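Local coordinates for uncharacterized conserved protein (Staphylococcus epidermidis, PDB 3FRM) that is of unknown function but contains a GNAT-type acetyltransferase domain, so it may transfer an acyl group from a coenzyme A thioester to a substrate not yet identified, at residues I121-S126 and Q209-R214; V179-I182 and T187-I190; D191-L196 and D233-Q238; D131-Y136 and H154-Y159. One frame throughout, in Å; residues are numbered along the deposited sequence.

Contact 1 (I121-S126 and Q209-R214)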
# COMPACT_ATOMS: atom_id res chain seq x y z
N ILE A 121 12.43 18.04 -17.44
CA ILE A 121 13.00 16.73 -17.02
C ILE A 121 14.37 16.53 -17.63
O ILE A 121 14.52 16.54 -18.85
CB ILE A 121 12.11 15.53 -17.44
CG1 ILE A 121 10.65 15.74 -17.00
CG2 ILE A 121 12.68 14.21 -16.86
CD1 ILE A 121 9.66 14.53 -17.27
N GLN A 122 15.36 16.32 -16.77
CA GLN A 122 16.76 16.31 -17.20
C GLN A 122 17.41 15.00 -16.79
O GLN A 122 17.11 14.48 -15.71
CB GLN A 122 17.53 17.51 -16.60
CG GLN A 122 17.01 18.90 -17.03
CD GLN A 122 17.73 20.13 -16.33
OE1 GLN A 122 18.79 20.02 -15.70
NE2 GLN A 122 17.10 21.27 -16.45
N LEU A 123 18.30 14.48 -17.63
CA LEU A 123 19.26 13.44 -17.21
C LEU A 123 20.18 14.03 -16.18
O LEU A 123 20.60 15.17 -16.33
CB LEU A 123 20.09 12.95 -18.40
CG LEU A 123 19.58 11.66 -19.06
CD1 LEU A 123 18.36 11.95 -19.97
CD2 LEU A 123 20.72 10.99 -19.84
N VAL A 124 20.51 13.30 -15.14
CA VAL A 124 21.38 13.91 -14.13
C VAL A 124 22.85 13.85 -14.51
O VAL A 124 23.32 12.88 -15.07
CB VAL A 124 21.12 13.41 -12.68
CG1 VAL A 124 19.63 13.23 -12.46
CG2 VAL A 124 21.86 12.13 -12.40
N SER A 125 23.58 14.92 -14.24
CA SER A 125 24.99 14.91 -14.47
C SER A 125 25.59 15.69 -13.34
O SER A 125 24.85 16.15 -12.45
CB SER A 125 25.31 15.61 -15.77
OG SER A 125 24.78 16.92 -15.72
N SER A 126 26.91 15.86 -13.42
CA SER A 126 27.67 16.58 -12.41
C SER A 126 26.99 17.91 -12.19
O SER A 126 27.12 18.51 -11.13
CB SER A 126 29.10 16.79 -12.88
OG SER A 126 29.14 17.69 -14.00
N GLN A 209 6.69 9.64 -15.66
CA GLN A 209 6.44 8.30 -16.06
C GLN A 209 6.41 8.21 -17.59
O GLN A 209 7.03 7.33 -18.16
CB GLN A 209 5.12 7.88 -15.47
CG GLN A 209 5.01 6.43 -15.36
CD GLN A 209 5.74 5.95 -14.16
OE1 GLN A 209 5.67 6.56 -13.12
NE2 GLN A 209 6.44 4.83 -14.29
N ALA A 210 5.68 9.12 -18.24
CA ALA A 210 5.62 9.14 -19.68
C ALA A 210 6.98 9.33 -20.33
O ALA A 210 7.22 8.81 -21.41
CB ALA A 210 4.65 10.24 -20.17
N TYR A 211 7.84 10.11 -19.70
CA TYR A 211 9.19 10.29 -20.17
C TYR A 211 9.90 8.93 -20.23
O TYR A 211 10.41 8.53 -21.28
CB TYR A 211 9.93 11.21 -19.19
CG TYR A 211 11.29 11.61 -19.66
CD1 TYR A 211 11.50 12.88 -20.23
CD2 TYR A 211 12.38 10.74 -19.54
CE1 TYR A 211 12.76 13.27 -20.69
CE2 TYR A 211 13.65 11.12 -20.00
CZ TYR A 211 13.81 12.39 -20.58
OH TYR A 211 15.05 12.78 -21.03
N VAL A 212 9.94 8.25 -19.09
CA VAL A 212 10.46 6.90 -19.03
C VAL A 212 9.81 6.05 -20.15
O VAL A 212 10.48 5.27 -20.85
CB VAL A 212 10.23 6.33 -17.61
CG1 VAL A 212 10.52 4.86 -17.57
CG2 VAL A 212 11.11 7.07 -16.53
N GLY A 213 8.51 6.25 -20.35
CA GLY A 213 7.78 5.49 -21.35
C GLY A 213 8.32 5.73 -22.75
O GLY A 213 8.40 4.78 -23.56
N ARG A 214 8.66 7.00 -23.04
CA ARG A 214 9.22 7.37 -24.33
C ARG A 214 10.62 6.79 -24.50
O ARG A 214 10.94 6.29 -25.57
CB ARG A 214 9.19 8.89 -24.59
CG ARG A 214 7.78 9.45 -24.85
CD ARG A 214 7.77 10.94 -25.15
NE ARG A 214 8.52 11.74 -24.18
CZ ARG A 214 8.03 12.26 -23.06
NH1 ARG A 214 6.74 12.09 -22.74
NH2 ARG A 214 8.82 12.96 -22.25
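In the GNAT domain, Ile121 on the first strand of the fold (120-123) meets Tyr211 on helix 204-216, which in this family follows the fourth strand. The main interaction is a CH-pi contact: Ile121 CG2 stands over one face of the Tyr211 ring, 3.9 Å from the centroid and 15° off the normal. The methyl is displaced toward the rim, and its closest ring atom is Tyr211 CD1, 3.8 Å away. The other isoleucine branch reaches back toward the helix, its tip CD1 lying 3.8 Å from Tyr211 CB. Between them the two branches follow one side of the ring from its root to CE1. The tyrosine can meet them because its ring is thrown forward from the helix, with CG opposite the backbone N (chi1 -173°). Farther along the strand, Leu123 crosses the tyrosine at roughly a right angle and brings CD1 to 3.6 Å from Tyr211 OH. That approach is van der Waals packing, and no hydrogen bond links the two segments. The contact lies at the surface. Strand 120-123 is the outermost at its end of the sheet in this chain, held to strand 165-171 by backbone bonds of Gln122 with Val168; Tyr211 also rests on Leu167 of that strand, while Gln209 and Val212 turn to Ile190 of strand 188-195.

Contact 2 (V179-I182 and T187-I190); sequences VDII and TIEI
Ile182 and Glu189 form an antiparallel hydrogen-bonded pair. Ile182 N gives its hydrogen to Glu189 O at 2.8 Å, and Glu189 N returns a nearly straight bond to Ile182 O at 2.9 Å. The next pair, Ile181 with Ile190, is non-hydrogen-bonded; here the CA hydrogens point at carbonyls, Ile190 CA lying 3.2 Å from Asp180 O. On the face carrying Ile181 and Ile190 the beta-branched chains cross, their CG2 methyls meeting at 3.5 Å. Val179 extends this patch by setting CG2 3.7 Å from Ile190 CB. The other face carries Ile182 and Glu189, lying side by side and pointing the same way, with Ile182 CD1 4.0 Å from Glu189 OE2. The two segments belong to the hairpin of strands 174-183 and 188-195, the third and fourth strands of the GNAT fold, and their short axes run at 155°. Helix 204-216 covers the Ile181-Ile190 face, placing Ile208 against Val179 and Gln209 against Ile190. On the opposite face, the extended chain of Glu189 offers OE1 to Tyr13 N.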
# COMPACT_ATOMS: atom_id res chain seq x y z
N VAL A 179 13.86 9.81 -10.39
CA VAL A 179 13.67 8.38 -10.57
C VAL A 179 14.97 7.87 -11.11
O VAL A 179 15.68 8.61 -11.76
CB VAL A 179 12.47 8.07 -11.54
CG1 VAL A 179 12.67 8.73 -12.98
CG2 VAL A 179 12.17 6.58 -11.59
N ASP A 180 15.26 6.61 -10.80
CA ASP A 180 16.33 5.82 -11.40
C ASP A 180 15.78 4.86 -12.45
O ASP A 180 14.71 4.30 -12.28
CB ASP A 180 16.91 4.93 -10.33
CG ASP A 180 17.61 5.70 -9.29
OD1 ASP A 180 18.45 5.11 -8.60
OD2 ASP A 180 17.36 6.93 -9.20
N ILE A 181 16.55 4.67 -13.52
CA ILE A 181 16.18 3.75 -14.55
C ILE A 181 17.34 2.86 -14.89
O ILE A 181 18.47 3.32 -15.02
CB ILE A 181 15.62 4.44 -15.86
CG1 ILE A 181 16.50 5.60 -16.29
CG2 ILE A 181 14.23 4.97 -15.61
CD1 ILE A 181 16.11 6.96 -15.68
N ILE A 182 17.00 1.59 -15.02
CA ILE A 182 17.92 0.53 -15.34
C ILE A 182 17.41 -0.05 -16.64
O ILE A 182 16.29 -0.61 -16.71
CB ILE A 182 17.94 -0.58 -14.26
CG1 ILE A 182 18.38 -0.04 -12.91
CG2 ILE A 182 18.84 -1.74 -14.66
CD1 ILE A 182 17.21 0.07 -11.94
N THR A 187 13.85 -5.03 -21.09
CA THR A 187 12.97 -4.22 -20.28
C THR A 187 13.57 -2.88 -19.86
O THR A 187 14.76 -2.61 -20.02
CB THR A 187 12.68 -4.91 -18.95
OG1 THR A 187 13.93 -5.18 -18.31
CG2 THR A 187 11.93 -6.20 -19.11
N ILE A 188 12.73 -2.07 -19.24
CA ILE A 188 13.24 -1.00 -18.45
C ILE A 188 12.64 -0.98 -17.04
O ILE A 188 11.42 -1.13 -16.83
CB ILE A 188 13.14 0.31 -19.23
CG1 ILE A 188 13.49 1.52 -18.41
CG2 ILE A 188 11.79 0.44 -19.92
CD1 ILE A 188 14.01 2.57 -19.39
N GLU A 189 13.51 -0.83 -16.04
CA GLU A 189 13.08 -0.86 -14.68
C GLU A 189 13.27 0.49 -14.07
O GLU A 189 14.30 1.14 -14.26
CB GLU A 189 13.86 -1.90 -13.91
CG GLU A 189 13.33 -2.16 -12.54
CD GLU A 189 14.40 -2.81 -11.66
OE1 GLU A 189 15.14 -3.65 -12.22
OE2 GLU A 189 14.51 -2.47 -10.44
N ILE A 190 12.24 0.94 -13.36
CA ILE A 190 12.34 2.12 -12.56
C ILE A 190 12.53 1.74 -11.09
O ILE A 190 12.21 0.63 -10.66
CB ILE A 190 11.22 3.17 -12.81
CG1 ILE A 190 9.83 2.60 -12.66
CG2 ILE A 190 11.27 3.70 -14.25
CD1 ILE A 190 8.76 3.66 -12.39

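Contact 3 (D191-L196 and D233-Q238); sequences DGFGVL and DMYLRQ. With SO4 (sulfate ion), chain H.
Phe193 and selenomethionine Met234 make a Met-aromatic contact between the fourth strand of the GNAT fold and helix 232-237. The selenium lies 4.5 Å from the Phe193 ring centroid and 52° off its normal, so the approach is oblique. Two ring atoms take the contact: SE is 3.6 Å from Phe193 CZ, and the terminal methyl CE is 3.6 Å from Phe193 CE2. The two side chains cross at about a right angle. Met234 leaves the helix extended through its first two torsions and then bends at the selenium (chi3 -54°), which turns CE back toward the ring, obliquely. A chi1 of 171° swings the Phe193 ring away from its own amide and out toward the helix. Tyr235 comes in near the base of the phenylalanine, its OH 3.7 Å from Phe193 CB, and its own ring meets Tyr240 edge to face. Beside Met234 sits a sulfate, probably from the crystallisation liquor, also bound by Gly203 N and Ser206 N. Gly203 lies in the QxxGxG motif that begins at Gln200, and Ser206 follows it near the start of helix 204-216; in GNAT enzymes this region holds the coenzyme A pyrophosphate, so the anion may mimic that group. The Arg237 guanidinium meets sulfate O2 at its edge, with NH1 3.2 Å from that oxygen and NH2 making a weaker bond to it.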
# COMPACT_ATOMS: atom_id res chain seq x y z
N ASP A 191 13.11 2.66 -10.33
CA ASP A 191 13.39 2.42 -8.97
C ASP A 191 13.62 3.78 -8.33
O ASP A 191 14.12 4.71 -8.98
CB ASP A 191 14.68 1.58 -8.86
CG ASP A 191 14.94 1.08 -7.46
OD1 ASP A 191 16.07 1.33 -6.96
OD2 ASP A 191 14.03 0.48 -6.84
N GLY A 192 13.24 3.91 -7.07
CA GLY A 192 13.57 5.11 -6.30
C GLY A 192 12.74 6.29 -6.75
O GLY A 192 13.16 7.42 -6.59
N PHE A 193 11.55 6.03 -7.31
CA PHE A 193 10.72 7.11 -7.80
C PHE A 193 10.17 7.96 -6.64
O PHE A 193 9.66 7.43 -5.67
CB PHE A 193 9.61 6.56 -8.67
CG PHE A 193 8.58 7.58 -9.02
CD1 PHE A 193 8.54 8.13 -10.30
CD2 PHE A 193 7.66 8.01 -8.07
CE1 PHE A 193 7.58 9.06 -10.63
CE2 PHE A 193 6.73 8.99 -8.37
CZ PHE A 193 6.69 9.53 -9.66
N GLY A 194 10.27 9.27 -6.71
CA GLY A 194 9.51 10.05 -5.76
C GLY A 194 9.34 11.51 -6.15
O GLY A 194 10.19 12.11 -6.84
N VAL A 195 8.25 12.08 -5.68
CA VAL A 195 7.91 13.45 -5.92
C VAL A 195 7.75 14.09 -4.53
O VAL A 195 7.18 13.49 -3.64
CB VAL A 195 6.61 13.51 -6.72
CG1 VAL A 195 6.13 14.93 -6.90
CG2 VAL A 195 6.80 12.86 -8.08
N LEU A 196 8.23 15.31 -4.35
CA LEU A 196 8.12 16.00 -3.05
C LEU A 196 6.65 16.15 -2.68
O LEU A 196 5.80 16.39 -3.56
CB LEU A 196 8.73 17.41 -3.13
CG LEU A 196 10.19 17.60 -3.50
CD1 LEU A 196 10.50 19.09 -3.62
CD2 LEU A 196 11.07 16.94 -2.39
N ASP A 233 0.00 3.59 -4.92
CA ASP A 233 -1.33 4.10 -5.20
C ASP A 233 -1.30 4.75 -6.55
O ASP A 233 -2.21 4.60 -7.37
CB ASP A 233 -1.65 5.17 -4.14
CG ASP A 233 -0.99 4.86 -2.78
OD1 ASP A 233 -1.73 4.67 -1.77
OD2 ASP A 233 0.28 4.75 -2.70
N MSE A 234 -0.22 5.49 -6.76
CA MSE A 234 0.04 6.14 -8.01
C MSE A 234 0.27 5.11 -9.12
O MSE A 234 -0.34 5.19 -10.19
CB MSE A 234 1.24 7.11 -7.89
CG MSE A 234 1.41 7.89 -9.17
SE MSE A 234 3.15 8.72 -9.39
CE MSE A 234 3.31 9.77 -7.70
N TYR A 235 1.09 4.10 -8.83
CA TYR A 235 1.28 3.05 -9.81
C TYR A 235 -0.02 2.46 -10.31
O TYR A 235 -0.20 2.32 -11.52
CB TYR A 235 2.18 1.97 -9.29
CG TYR A 235 3.54 2.48 -8.87
CD1 TYR A 235 4.16 3.58 -9.54
CD2 TYR A 235 4.24 1.86 -7.81
CE1 TYR A 235 5.46 4.04 -9.14
CE2 TYR A 235 5.47 2.32 -7.42
CZ TYR A 235 6.09 3.40 -8.09
OH TYR A 235 7.32 3.79 -7.67
N LEU A 236 -0.92 2.12 -9.40
CA LEU A 236 -2.19 1.46 -9.79
C LEU A 236 -3.05 2.39 -10.66
O LEU A 236 -3.44 2.02 -11.77
CB LEU A 236 -2.98 1.05 -8.55
CG LEU A 236 -2.39 -0.03 -7.63
CD1 LEU A 236 -3.48 -1.01 -7.36
CD2 LEU A 236 -1.28 -0.77 -8.30
N ARG A 237 -3.31 3.59 -10.15
CA ARG A 237 -4.06 4.61 -10.88
C ARG A 237 -3.44 4.86 -12.24
O ARG A 237 -4.13 5.18 -13.20
CB ARG A 237 -4.07 5.92 -10.10
CG ARG A 237 -4.52 7.07 -10.94
CD ARG A 237 -4.70 8.31 -10.09
NE ARG A 237 -3.72 8.40 -9.02
CZ ARG A 237 -2.68 9.23 -9.04
NH1 ARG A 237 -2.50 10.03 -10.10
NH2 ARG A 237 -1.83 9.25 -8.01
N GLN A 238 -2.11 4.71 -12.29
CA GLN A 238 -1.37 4.85 -13.52
C GLN A 238 -1.53 3.67 -14.51
O GLN A 238 -1.14 3.79 -15.64
CB GLN A 238 0.10 5.13 -13.21
CG GLN A 238 0.48 6.52 -13.52
CD GLN A 238 1.62 7.06 -12.68
OE1 GLN A 238 1.77 8.28 -12.57
NE2 GLN A 238 2.42 6.20 -12.08
S SO4 H . 0.56 12.44 -10.50
O1 SO4 H . 0.26 11.73 -11.74
O2 SO4 H . 0.35 11.45 -9.45
O3 SO4 H . 1.94 12.90 -10.58
O4 SO4 H . -0.37 13.54 -10.27

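Contact 4 (D131-Y136 and H154-Y159). With NA (sodium ion), chain G.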
# COMPACT_ATOMS: atom_id res chain seq x y z
N ASP A 131 20.70 18.59 -7.16
CA ASP A 131 19.27 18.73 -7.18
C ASP A 131 18.62 17.37 -7.02
O ASP A 131 17.56 17.26 -6.44
CB ASP A 131 18.77 19.33 -8.52
CG ASP A 131 19.13 20.80 -8.66
OD1 ASP A 131 19.24 21.23 -9.83
OD2 ASP A 131 19.29 21.52 -7.64
N TYR A 132 19.23 16.34 -7.59
CA TYR A 132 18.68 15.01 -7.46
C TYR A 132 18.72 14.64 -5.96
O TYR A 132 17.72 14.26 -5.35
CB TYR A 132 19.47 14.03 -8.35
CG TYR A 132 19.20 12.59 -8.08
CD1 TYR A 132 18.32 11.88 -8.87
CD2 TYR A 132 19.86 11.90 -7.03
CE1 TYR A 132 18.05 10.54 -8.65
CE2 TYR A 132 19.59 10.49 -6.77
CZ TYR A 132 18.66 9.84 -7.62
OH TYR A 132 18.31 8.50 -7.46
N LEU A 133 19.87 14.82 -5.34
CA LEU A 133 20.03 14.43 -3.93
C LEU A 133 19.17 15.26 -3.01
O LEU A 133 18.66 14.77 -2.00
CB LEU A 133 21.47 14.54 -3.52
CG LEU A 133 22.34 13.54 -4.25
CD1 LEU A 133 23.79 13.90 -3.88
CD2 LEU A 133 21.95 12.10 -3.86
N HIS A 134 18.96 16.49 -3.41
CA HIS A 134 18.06 17.35 -2.69
C HIS A 134 16.66 16.77 -2.56
O HIS A 134 16.05 16.85 -1.50
CB HIS A 134 18.00 18.71 -3.37
CG HIS A 134 17.05 19.64 -2.70
ND1 HIS A 134 15.78 19.88 -3.20
CD2 HIS A 134 17.15 20.33 -1.55
CE1 HIS A 134 15.15 20.71 -2.39
NE2 HIS A 134 15.96 21.00 -1.38
N VAL A 135 16.13 16.20 -3.64
CA VAL A 135 14.81 15.61 -3.58
C VAL A 135 14.88 14.34 -2.74
O VAL A 135 14.03 14.05 -1.88
CB VAL A 135 14.29 15.27 -4.99
CG1 VAL A 135 12.95 14.48 -4.89
CG2 VAL A 135 14.18 16.53 -5.86
N TYR A 136 15.92 13.58 -3.02
CA TYR A 136 16.19 12.37 -2.31
C TYR A 136 16.10 12.55 -0.78
O TYR A 136 15.46 11.74 -0.10
CB TYR A 136 17.56 11.82 -2.74
CG TYR A 136 17.78 10.49 -2.14
CD1 TYR A 136 17.15 9.34 -2.66
CD2 TYR A 136 18.56 10.38 -1.00
CE1 TYR A 136 17.33 8.10 -2.04
CE2 TYR A 136 18.75 9.16 -0.40
CZ TYR A 136 18.14 8.03 -0.90
OH TYR A 136 18.37 6.86 -0.23
N HIS A 154 26.97 7.21 -1.35
CA HIS A 154 27.18 6.16 -2.34
C HIS A 154 26.74 6.58 -3.76
O HIS A 154 27.53 6.47 -4.70
CB HIS A 154 26.50 4.89 -1.85
CG HIS A 154 26.59 3.74 -2.79
ND1 HIS A 154 27.79 3.26 -3.28
CD2 HIS A 154 25.62 2.94 -3.31
CE1 HIS A 154 27.56 2.22 -4.06
NE2 HIS A 154 26.25 2.01 -4.10
N ILE A 155 25.52 7.09 -3.90
CA ILE A 155 25.02 7.65 -5.16
C ILE A 155 25.90 8.79 -5.70
O ILE A 155 26.22 8.89 -6.92
CB ILE A 155 23.61 8.24 -5.00
CG1 ILE A 155 22.68 7.24 -4.34
CG2 ILE A 155 23.06 8.73 -6.34
CD1 ILE A 155 21.26 7.78 -4.23
N TYR A 156 26.28 9.67 -4.79
CA TYR A 156 27.08 10.83 -5.16
C TYR A 156 28.47 10.44 -5.64
O TYR A 156 29.18 11.26 -6.16
CB TYR A 156 27.22 11.80 -3.98
CG TYR A 156 28.06 13.01 -4.30
CD1 TYR A 156 27.60 13.97 -5.19
CD2 TYR A 156 29.33 13.20 -3.72
CE1 TYR A 156 28.37 15.13 -5.50
CE2 TYR A 156 30.12 14.35 -4.01
CZ TYR A 156 29.63 15.29 -4.91
OH TYR A 156 30.36 16.40 -5.24
N SER A 157 28.90 9.21 -5.44
CA SER A 157 30.25 8.90 -5.89
C SER A 157 30.24 7.75 -6.87
O SER A 157 31.29 7.32 -7.32
CB SER A 157 31.15 8.57 -4.71
OG SER A 157 30.94 7.23 -4.35
N SER A 158 29.06 7.23 -7.19
CA SER A 158 28.98 6.14 -8.12
C SER A 158 28.05 6.47 -9.26
O SER A 158 27.76 5.59 -10.06
CB SER A 158 28.57 4.85 -7.42
OG SER A 158 27.25 4.94 -6.94
N TYR A 159 27.60 7.73 -9.37
CA TYR A 159 26.58 8.08 -10.37
C TYR A 159 27.03 8.15 -11.84
O TYR A 159 26.25 7.79 -12.70
CB TYR A 159 25.80 9.34 -9.97
CG TYR A 159 26.54 10.60 -10.21
CD1 TYR A 159 27.48 11.06 -9.29
CD2 TYR A 159 26.32 11.36 -11.38
CE1 TYR A 159 28.18 12.24 -9.50
CE2 TYR A 159 27.02 12.56 -11.62
CZ TYR A 159 27.95 13.00 -10.68
OH TYR A 159 28.67 14.17 -10.88
NA NA G . 25.46 6.36 -14.58
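Tyr132 and Ile155 cross at about a right angle where helices 129-136 and 145-158 pack together. Ile155 CG2 approaches the Tyr132 ring obliquely and touches CE2 at 3.9 Å; the far end of the isoleucine, CD1, reaches the same carbon at 4.1 Å. Thus both branches of Ile155 address a single corner of the ring. Tyr132 presents that corner because a near-trans first torsion (chi1 167°) sends the ring out from its helix, while the neighbouring Leu133 CD2 lies in the ring plane against the CD2-CE2 side, next to the corner Ile155 uses. Leu133 forms the second half of the contact. Its CD2 packs more loosely on Ile155 CG2, 4.3 Å away, and its CD1 turns to Tyr156, sitting 4.0 Å from Tyr156 CB. Leucine and tyrosine again cross at roughly a right angle, CD1 reaching the ring obliquely. The short helical segments run antiparallel, at 163°, with axes 11.2 Å apart, a wide spacing that leaves the joining to large side chains. The polar end of Tyr132 is satisfied beyond the interface, its OH hydrogen-bonding to Asp180 OD2. At the end of the 154-159 segment, Tyr159 O binds a sodium ion at 2.5 Å, in a site shared with Asn160, Asp162 and Ile164. The helix pair lies against the sheet: Tyr132 rests on Arg166 and Val168 of strand 165-171 and on Ile178 of strand 174-183, and Ile155 also reaches Arg166.

Contacts 2, 3 and 4 are buried, whereas contact 1 lies at the surface. Strand 188-195 serves both contact 2, through its hairpin partner, and contact 3, beyond the corner at Gly192. Helix 204-216 of contact 1 packs on contact 2 through Val212 and touches contact 3 through Gln209. The helices of contact 4 adjoin contact 1, where Ser126 meets Tyr159, and are tied to contact 2 by the Tyr132-Asp180 hydrogen bond. Chemistry follows place: contact 2 alone has hydrogen bonds between its segments, from the backbone and with apolar packing beside them, while the other three rest on side-chain packing. Contacts 3 and 4 also border bound ions, a sulfate and a sodium.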